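Local coordinates for protein putative carboxylesterase (Lactobacillus plantarum WCFS1, PDB 3BJR) that is a putative carboxylesterase with an alpha/beta-hydrolase fold and probably hydrolyses carboxylic esters, at residues Ile23-Thr28 / Ala117-Asp122; Leu103-Ala108 / Gly135-Leu140; Asn110-His115 / Gln124-Ala129. All blocks are in the same frame, centred on the assembly; numbering follows the deposited sequence. Where two conformers were deposited one is given.

Contact 1: Ile23-Thr28 / Ala117-Asp122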
loop_
_atom_site.group_PDB
_atom_site.type_symbol
_atom_site.label_atom_id
_atom_site.label_comp_id
_atom_site.label_asym_id
_atom_site.label_seq_id
_atom_site.Cartn_x
_atom_site.Cartn_y
_atom_site.Cartn_z
ATOM N N ILE A 23 1.211 9.116 33.089
ATOM C CA ILE A 23 0.511 10.311 33.521
ATOM C C ILE A 23 -0.922 10.234 32.995
ATOM O O ILE A 23 -1.200 9.632 31.956
ATOM C CB ILE A 23 1.228 11.596 33.067
ATOM C CG1 ILE A 23 1.098 11.803 31.575
ATOM C CG2 ILE A 23 2.725 11.577 33.462
ATOM C CD1 ILE A 23 1.844 12.980 31.142
ATOM N N LYS A 24 -1.831 10.811 33.757
ATOM C CA LYS A 24 -3.231 10.834 33.415
ATOM C C LYS A 24 -3.707 12.258 33.562
ATOM O O LYS A 24 -3.431 12.914 34.541
ATOM C CB LYS A 24 -4.021 9.827 34.278
ATOM C CG LYS A 24 -3.788 8.380 33.781
ATOM C CD LYS A 24 -4.904 7.427 34.103
ATOM C CE LYS A 24 -4.644 6.013 33.553
ATOM N NZ LYS A 24 -4.811 5.895 32.099
ATOM N N GLN A 25 -4.432 12.727 32.571
ATOM C CA GLN A 25 -4.853 14.101 32.512
ATOM C C GLN A 25 -6.229 14.201 31.847
ATOM O O GLN A 25 -6.372 13.786 30.694
ATOM C CB GLN A 25 -3.838 14.807 31.611
ATOM C CG GLN A 25 -4.062 16.253 31.422
ATOM C CD GLN A 25 -3.495 17.006 32.553
ATOM O OE1 GLN A 25 -2.271 17.156 32.635
ATOM N NE2 GLN A 25 -4.363 17.474 33.461
ATOM N N LYS A 26 -7.221 14.734 32.549
ATOM C CA LYS A 26 -8.532 14.985 31.956
ATOM C C LYS A 26 -8.380 16.258 31.132
ATOM O O LYS A 26 -7.717 17.171 31.520
ATOM C CB LYS A 26 -9.625 15.156 33.020
ATOM C CG LYS A 26 -11.055 15.361 32.436
ATOM C CD LYS A 26 -11.999 16.040 33.501
ATOM C CE LYS A 26 -13.263 16.712 32.879
ATOM N NZ LYS A 26 -12.945 17.823 31.883
ATOM N N LEU A 27 -8.974 16.298 29.958
ATOM C CA LEU A 27 -8.842 17.445 29.090
ATOM C C LEU A 27 -9.926 18.425 29.481
ATOM O O LEU A 27 -10.930 18.050 30.051
ATOM C CB LEU A 27 -8.888 17.013 27.615
ATOM C CG LEU A 27 -7.733 16.111 27.175
ATOM C CD1 LEU A 27 -8.019 15.434 25.856
ATOM C CD2 LEU A 27 -6.414 16.921 27.132
ATOM N N THR A 28 -9.693 19.698 29.210
ATOM C CA THR A 28 -10.609 20.740 29.587
ATOM C C THR A 28 -11.807 20.794 28.675
ATOM O O THR A 28 -11.666 20.605 27.477
ATOM C CB THR A 28 -9.888 22.107 29.565
ATOM O OG1 THR A 28 -8.940 22.129 30.640
ATOM C CG2 THR A 28 -10.875 23.295 29.746
ATOM N N ALA A 117 8.058 21.080 26.939
ATOM C CA ALA A 117 9.320 21.212 27.627
ATOM C C ALA A 117 9.397 20.277 28.844
ATOM O O ALA A 117 10.376 19.557 29.040
ATOM C CB ALA A 117 9.562 22.683 28.060
ATOM N N GLU A 118 8.355 20.282 29.652
ATOM C CA GLU A 118 8.392 19.491 30.885
ATOM C C GLU A 118 8.172 17.974 30.677
ATOM O O GLU A 118 8.439 17.179 31.576
ATOM C CB GLU A 118 7.462 20.067 31.940
ATOM C CG GLU A 118 6.058 20.242 31.573
ATOM C CD GLU A 118 5.672 21.684 31.208
ATOM O OE1 GLU A 118 6.348 22.388 30.347
ATOM O OE2 GLU A 118 4.611 22.055 31.782
ATOM N N TRP A 119 7.720 17.615 29.480
ATOM C CA TRP A 119 7.503 16.230 29.033
ATOM C C TRP A 119 8.497 15.718 28.001
ATOM O O TRP A 119 8.346 14.601 27.520
ATOM C CB TRP A 119 6.107 16.076 28.465
ATOM C CG TRP A 119 5.010 16.144 29.516
ATOM C CD1 TRP A 119 5.141 16.020 30.870
ATOM C CD2 TRP A 119 3.613 16.268 29.258
ATOM N NE1 TRP A 119 3.901 16.099 31.473
ATOM C CE2 TRP A 119 2.949 16.244 30.497
ATOM C CE3 TRP A 119 2.854 16.402 28.079
ATOM C CZ2 TRP A 119 1.577 16.372 30.602
ATOM C CZ3 TRP A 119 1.494 16.507 28.183
ATOM C CH2 TRP A 119 0.863 16.498 29.442
ATOM N N HIS A 120 9.515 16.516 27.706
ATOM C CA HIS A 120 10.584 16.207 26.764
ATOM C C HIS A 120 10.119 15.837 25.408
ATOM O O HIS A 120 10.638 14.909 24.812
ATOM C CB HIS A 120 11.487 15.105 27.315
ATOM C CG HIS A 120 12.060 15.446 28.644
ATOM N ND1 HIS A 120 11.674 14.807 29.800
ATOM C CD2 HIS A 120 12.936 16.407 29.014
ATOM C CE1 HIS A 120 12.320 15.331 30.818
ATOM N NE2 HIS A 120 13.087 16.308 30.372
ATOM N N ILE A 121 9.110 16.561 24.946
ATOM C CA ILE A 121 8.536 16.373 23.650
ATOM C C ILE A 121 9.088 17.424 22.691
ATOM O O ILE A 121 9.166 18.593 22.985
ATOM C CB ILE A 121 6.977 16.471 23.698
ATOM C CG1 ILE A 121 6.378 15.326 24.540
ATOM C CG2 ILE A 121 6.371 16.499 22.307
ATOM C CD1 ILE A 121 4.892 15.437 24.739
ATOM N N ASP A 122 9.432 16.984 21.509
ATOM C CA ASP A 122 9.806 17.857 20.451
ATOM C C ASP A 122 8.446 18.336 19.919
ATOM O O ASP A 122 7.700 17.552 19.324
ATOM C CB ASP A 122 10.568 17.074 19.409
ATOM C CG ASP A 122 10.945 17.905 18.222
ATOM O OD1 ASP A 122 10.287 18.940 17.977
ATOM O OD2 ASP A 122 11.881 17.501 17.519
#

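Contact 2: Leu103-Ala108 / Gly135-Leu140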
loop_
_atom_site.group_PDB
_atom_site.type_symbol
_atom_site.label_atom_id
_atom_site.label_comp_id
_atom_site.label_asym_id
_atom_site.label_seq_id
_atom_site.Cartn_x
_atom_site.Cartn_y
_atom_site.Cartn_z
ATOM N N LEU A 103 -12.396 17.149 18.025
ATOM C CA LEU A 103 -12.095 18.274 18.872
ATOM C C LEU A 103 -11.249 17.794 20.059
ATOM O O LEU A 103 -10.238 18.408 20.363
ATOM C CB LEU A 103 -13.377 18.927 19.358
ATOM C CG LEU A 103 -14.250 19.588 18.304
ATOM C CD1 LEU A 103 -15.455 20.198 18.990
ATOM C CD2 LEU A 103 -13.486 20.641 17.495
ATOM N N ASP A 104 -11.647 16.684 20.684
ATOM C CA ASP A 104 -10.883 16.078 21.796
ATOM C C ASP A 104 -9.415 15.834 21.394
ATOM O O ASP A 104 -8.511 16.016 22.195
ATOM C CB ASP A 104 -11.512 14.730 22.229
ATOM C CG ASP A 104 -12.825 14.873 22.977
ATOM O OD1 ASP A 104 -13.075 15.940 23.576
ATOM O OD2 ASP A 104 -13.582 13.861 23.023
ATOM N N LEU A 105 -9.197 15.347 20.176
ATOM C CA LEU A 105 -7.831 15.099 19.659
ATOM C C LEU A 105 -7.068 16.441 19.581
ATOM O O LEU A 105 -5.887 16.516 19.933
ATOM C CB LEU A 105 -7.867 14.411 18.311
ATOM C CG LEU A 105 -6.539 14.195 17.571
ATOM C CD1 LEU A 105 -5.502 13.566 18.523
ATOM C CD2 LEU A 105 -6.722 13.393 16.268
ATOM N N GLY A 106 -7.747 17.502 19.146
ATOM C CA GLY A 106 -7.158 18.839 19.121
ATOM C C GLY A 106 -6.741 19.305 20.523
ATOM O O GLY A 106 -5.650 19.876 20.725
ATOM N N ARG A 107 -7.609 19.065 21.492
ATOM C CA ARG A 107 -7.328 19.442 22.871
ATOM C C ARG A 107 -6.064 18.724 23.353
ATOM O O ARG A 107 -5.238 19.298 24.063
ATOM C CB ARG A 107 -8.516 19.101 23.757
ATOM C CG ARG A 107 -9.804 19.842 23.405
ATOM C CD ARG A 107 -10.933 19.468 24.347
ATOM N NE ARG A 107 -12.152 20.244 24.092
ATOM C CZ ARG A 107 -13.256 19.812 23.477
ATOM N NH1 ARG A 107 -13.388 18.557 23.059
ATOM N NH2 ARG A 107 -14.285 20.651 23.345
ATOM N N ALA A 108 -5.925 17.469 22.944
ATOM C CA ALA A 108 -4.781 16.636 23.295
ATOM C C ALA A 108 -3.482 17.130 22.658
ATOM O O ALA A 108 -2.464 17.215 23.326
ATOM C CB ALA A 108 -5.082 15.144 22.918
ATOM N N GLY A 135 -9.203 5.992 13.251
ATOM C CA GLY A 135 -8.582 6.366 11.955
ATOM C C GLY A 135 -9.431 7.385 11.205
ATOM O O GLY A 135 -8.946 8.219 10.451
ATOM N N HIS A 136 -10.736 7.303 11.388
ATOM C CA HIS A 136 -11.643 8.233 10.792
ATOM C C HIS A 136 -11.464 9.593 11.489
ATOM O O HIS A 136 -11.387 10.625 10.826
ATOM C CB HIS A 136 -13.059 7.686 10.925
ATOM C CG HIS A 136 -14.122 8.487 10.221
ATOM N ND1 HIS A 136 -15.451 8.375 10.545
ATOM C CD2 HIS A 136 -14.053 9.414 9.237
ATOM C CE1 HIS A 136 -16.161 9.194 9.785
ATOM N NE2 HIS A 136 -15.336 9.825 8.974
ATOM N N ILE A 137 -11.408 9.567 12.819
ATOM C CA ILE A 137 -11.170 10.735 13.651
ATOM C C ILE A 137 -9.889 11.429 13.250
ATOM O O ILE A 137 -9.876 12.635 13.071
ATOM C CB ILE A 137 -11.044 10.356 15.158
ATOM C CG1 ILE A 137 -12.392 9.850 15.733
ATOM C CG2 ILE A 137 -10.485 11.563 15.944
ATOM C CD1 ILE A 137 -12.258 9.046 17.046
ATOM N N VAL A 138 -8.807 10.655 13.124
ATOM C CA VAL A 138 -7.508 11.212 12.733
ATOM C C VAL A 138 -7.488 11.751 11.281
ATOM O O VAL A 138 -6.905 12.835 11.008
ATOM C CB VAL A 138 -6.355 10.201 13.043
ATOM C CG1 VAL A 138 -5.024 10.652 12.463
ATOM C CG2 VAL A 138 -6.212 9.991 14.613
ATOM N N ALA A 139 -8.128 11.031 10.360
ATOM C CA ALA A 139 -8.253 11.478 8.944
ATOM C C ALA A 139 -8.948 12.867 8.867
ATOM O O ALA A 139 -8.556 13.748 8.110
ATOM C CB ALA A 139 -9.013 10.443 8.136
ATOM N N LEU A 140 -9.983 13.031 9.668
ATOM C CA LEU A 140 -10.707 14.258 9.720
ATOM C C LEU A 140 -9.940 15.330 10.466
ATOM O O LEU A 140 -10.085 16.501 10.144
ATOM C CB LEU A 140 -12.075 14.082 10.373
ATOM C CG LEU A 140 -13.156 13.322 9.612
ATOM C CD1 LEU A 140 -14.317 13.103 10.598
ATOM C CD2 LEU A 140 -13.664 14.056 8.307
#

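Contact 3: Asn110-His115 / Gln124-Ala129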
loop_
_atom_site.group_PDB
_atom_site.type_symbol
_atom_site.label_atom_id
_atom_site.label_comp_id
_atom_site.label_asym_id
_atom_site.label_seq_id
_atom_site.Cartn_x
_atom_site.Cartn_y
_atom_site.Cartn_z
ATOM N N ASN A 110 -2.857 20.192 21.498
ATOM C CA ASN A 110 -2.578 21.453 22.107
ATOM C C ASN A 110 -1.906 21.310 23.503
ATOM O O ASN A 110 -0.996 22.036 23.817
ATOM C CB ASN A 110 -3.887 22.231 22.261
ATOM C CG ASN A 110 -3.678 23.625 22.763
ATOM O OD1 ASN A 110 -2.772 24.314 22.337
ATOM N ND2 ASN A 110 -4.576 24.083 23.600
ATOM N N LEU A 111 -2.374 20.386 24.324
ATOM C CA LEU A 111 -1.818 20.145 25.653
ATOM C C LEU A 111 -0.411 19.645 25.511
ATOM O O LEU A 111 0.454 20.054 26.255
ATOM C CB LEU A 111 -2.633 19.098 26.381
ATOM C CG LEU A 111 -2.320 18.788 27.854
ATOM C CD1 LEU A 111 -2.789 19.917 28.715
ATOM C CD2 LEU A 111 -2.985 17.494 28.259
ATOM N N LEU A 112 -0.162 18.720 24.583
ATOM C CA LEU A 112 1.209 18.239 24.369
ATOM C C LEU A 112 2.163 19.384 24.031
ATOM O O LEU A 112 3.220 19.451 24.601
ATOM C CB LEU A 112 1.301 17.119 23.325
ATOM C CG LEU A 112 1.163 15.697 23.847
ATOM C CD1 LEU A 112 -0.217 15.359 24.485
ATOM C CD2 LEU A 112 1.603 14.708 22.748
ATOM N N ARG A 113 1.790 20.267 23.101
ATOM C CA ARG A 113 2.640 21.424 22.750
ATOM C C ARG A 113 2.878 22.435 23.832
ATOM O O ARG A 113 3.950 23.061 23.887
ATOM C CB ARG A 113 2.056 22.229 21.632
ATOM C CG ARG A 113 2.323 21.644 20.416
ATOM C CD ARG A 113 2.555 22.604 19.299
ATOM N NE ARG A 113 3.035 21.721 18.216
ATOM C CZ ARG A 113 2.273 20.968 17.425
ATOM N NH1 ARG A 113 0.947 21.046 17.449
ATOM N NH2 ARG A 113 2.857 20.192 16.543
ATOM N N GLN A 114 1.831 22.661 24.615
ATOM C CA GLN A 114 1.904 23.506 25.753
ATOM C C GLN A 114 2.867 22.976 26.791
ATOM O O GLN A 114 3.460 23.764 27.509
ATOM C CB GLN A 114 0.520 23.600 26.428
ATOM C CG GLN A 114 -0.501 24.384 25.584
ATOM C CD GLN A 114 -1.806 24.611 26.298
ATOM O OE1 GLN A 114 -2.237 23.791 27.111
ATOM N NE2 GLN A 114 -2.441 25.752 26.007
ATOM N N HIS A 115 2.958 21.654 26.933
ATOM C CA HIS A 115 3.753 21.054 28.011
ATOM C C HIS A 115 4.947 20.285 27.489
ATOM O O HIS A 115 5.509 19.447 28.171
ATOM C CB HIS A 115 2.839 20.167 28.858
ATOM C CG HIS A 115 1.803 20.947 29.594
ATOM N ND1 HIS A 115 2.102 21.686 30.719
ATOM C CD2 HIS A 115 0.495 21.175 29.333
ATOM C CE1 HIS A 115 1.016 22.314 31.132
ATOM N NE2 HIS A 115 0.024 22.017 30.314
ATOM N N GLN A 124 7.594 19.797 17.384
ATOM C CA GLN A 124 7.432 19.667 15.932
ATOM C C GLN A 124 7.350 18.232 15.466
ATOM O O GLN A 124 7.400 17.967 14.252
ATOM C CB GLN A 124 8.579 20.363 15.227
ATOM C CG GLN A 124 8.481 21.863 15.469
ATOM C CD GLN A 124 9.733 22.587 15.096
ATOM O OE1 GLN A 124 10.350 22.297 14.067
ATOM N NE2 GLN A 124 10.132 23.537 15.944
ATOM N N GLN A 125 7.188 17.298 16.397
ATOM C CA GLN A 125 7.093 15.897 16.035
ATOM C C GLN A 125 6.002 15.219 16.878
ATOM O O GLN A 125 6.256 14.223 17.551
ATOM C CB GLN A 125 8.451 15.198 16.189
ATOM C CG GLN A 125 9.619 15.854 15.478
ATOM C CD GLN A 125 9.572 15.821 13.965
ATOM O OE1 GLN A 125 8.785 15.104 13.355
ATOM N NE2 GLN A 125 10.461 16.594 13.348
ATOM N N ILE A 126 4.798 15.795 16.819
ATOM C CA ILE A 126 3.598 15.282 17.454
ATOM C C ILE A 126 2.721 14.642 16.361
ATOM O O ILE A 126 2.290 15.302 15.432
ATOM C CB ILE A 126 2.826 16.366 18.208
ATOM C CG1 ILE A 126 3.682 16.846 19.375
ATOM C CG2 ILE A 126 1.473 15.786 18.726
ATOM C CD1 ILE A 126 3.356 18.165 19.960
ATOM N N THR A 127 2.500 13.326 16.493
ATOM C CA THR A 127 1.813 12.504 15.510
ATOM C C THR A 127 0.654 11.697 16.076
ATOM O O THR A 127 0.867 10.764 16.843
ATOM C CB THR A 127 2.792 11.469 14.941
ATOM O OG1 THR A 127 3.942 12.157 14.431
ATOM C CG2 THR A 127 2.137 10.625 13.862
ATOM N N PRO A 128 -0.582 12.093 15.741
ATOM C CA PRO A 128 -1.731 11.263 16.035
ATOM C C PRO A 128 -1.715 9.989 15.174
ATOM O O PRO A 128 -1.464 10.087 13.986
ATOM C CB PRO A 128 -2.919 12.144 15.609
ATOM C CG PRO A 128 -2.412 13.526 15.612
ATOM C CD PRO A 128 -0.990 13.376 15.132
ATOM N N ALA A 129 -1.994 8.834 15.803
ATOM C CA ALA A 129 -2.061 7.519 15.201
ATOM C C ALA A 129 -3.442 6.940 15.517
ATOM O O ALA A 129 -3.743 6.557 16.662
ATOM C CB ALA A 129 -0.949 6.637 15.756
#

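Contact 1: Ile23-Thr28 / Ala117-Asp122
The terminal methyl of Ile23 lies over one face of the Trp119 indole. CD1 stands 3.3 Å above the ring plane, displaced toward the rim, and its shortest approach is 3.4 Å to Trp119 CZ2. What places it there is a chi1 of 71°, which sets CG1 between the backbone N and the carbonyl carbon, together with an extended CG1-CD1 arm that reaches out to the indole. This is a CH-pi type of packing, and a branched aliphatic chain suits an edge strand that has a broad aromatic surface beside it. Gln25, two residues on, approaches differently: its OE1 comes near the ring plane at the edge, a loose 4.4 Å from Trp119 CZ2. Strand 21-26 is an outermost strand of the alpha/beta-hydrolase sheet, paired antiparallel with strand 33-38, whose Leu38 also touches both Ile23 and Trp119. The indole comes from the end of helix 116-119, where His120, with positive phi, closes a Schellman motif and the chain turns into strand 121-122. A serine in place of Trp119 would probably leave Ile23 CD1 without its flat support and deprive His115 and Leu111 of the ring they meet.

Contact 2: Leu103-Ala108 / Gly135-Leu140
Leu105 reaches from helix 100-114 with one methyl, CD2, and with it meets two consecutive residues of helix 133-153. The closer partner is Val138, whose CG2 lies 3.8 Å from Leu105 CD2; the other is Ile137, whose CG2 is 4.2 Å from the same Leu105 CD2. Seen from that carbon the two partner methyls lie roughly 70° apart, so the leucine tip fits into the angle between neighbouring side chains of the facing helix. The conformation of Leu105 explains the reach: with CG opposite the backbone N (chi1 174°), the branched end extends from its helix toward the other, while CD1 points to a different side. On the facing helix the beta-branched residues offer unlike branches. Val138 uses CG2, which lies beside its own backbone N, whereas Ile137 uses the CG2 that stands opposite its N (chi1 -68° sends the longer CG1 arm the other way). Beta-branching suits this place, because a methyl fixed close to the helix backbone forms a stiff, shallow surface, and the longer leucine supplies the span needed where the nearest CA atoms, those of Leu105 and Val138, are 7.9 Å apart. No hydrogen bond crosses the interface, which is purely apolar and buried. The two helices pack side by side on one face of the alpha/beta-hydrolase sheet, and helix 133-153 follows the probable nucleophile elbow (GxSxG), whose residues Val138 touches. Beneath the pair runs strand 50-56, whose Val56 touches Leu105, Ile137 and Val138 alike; Tyr141 of helix 133-153 adds to the packing on Leu105, and Val138 also rests on Val165 and Leu167 of strand 165-168.

Contact 3: Asn110-His115 / Gln124-Ala129
NH1 of Arg113 is gripped by two carbonyl oxygens, those of Met159 and Lys161, and NE of the same guanidinium donates to the carbonyl oxygen of Pro123; the group so held lays one face over Ile126. Helix 100-114 is the connection of a beta-alpha-beta crossover, joining strand 82-87 to strand 125-131, the parallel strand that carries Ile126, and passing over strand 50-56, which lies between them in the sheet. The contact is therefore the last turn of the crossover helix set down on the sheet it serves. Ile126 CD1 is 3.8 Å above the guanidinium plane and offset toward its rim, while the aliphatic root of the arginine comes closer still, with Arg113 CG 3.7 Å from Ile126 CD1. Arginine suits the place because its methylenes and flat face can lie on an apolar side chain while its N-H groups, at the edge, reach backbone carbonyls. A bend at chi2 (-145°) brings this about: the CB leaves the helix at an angle, and the turned chain swings the charged end back toward the strand. Bonds at both NE and NH1 should keep the guanidinium from rotating. Ile126, in turn, has its backbone N bonded to Asn163 OD1. Leu112 approaches the isoleucine from the neighbouring helix position and also reaches Ala52 and Ile54 of strand 50-56, as a buried leucine facing a sheet can. It meets Ile126 at both branches: Leu112 CB lies 4.1 Å from Ile126 CD1, and Leu112 CD2 lies 4.2 Å from Ile126 CG2.

How the contacts relate
Helix 100-114 joins the three contacts: contacts 2 and 3 both draw on it, and both sides of contact 1 pack against it, Gln25, Leu27 and Trp119 on Leu111 and Ile121 on Leu112. Contacts 1 and 3 are close, their centres about 9 Å apart; Gln25 CG touches Leu111 CD2 at 3.6 Å, and Ile121 CG2 approaches Ile126 CG1 at 4.0 Å. Contact 2 lies about 12 Å from contact 3, centre to centre, and Leu105 CD2 meets Pro128 CB at 4.1 Å. Contact 1, at the surface, is about 17 Å from contact 2. Strand 125-131 leads into helix 133-153 through Gly130-Ser132-Gly134, the probable elbow beside contact 2.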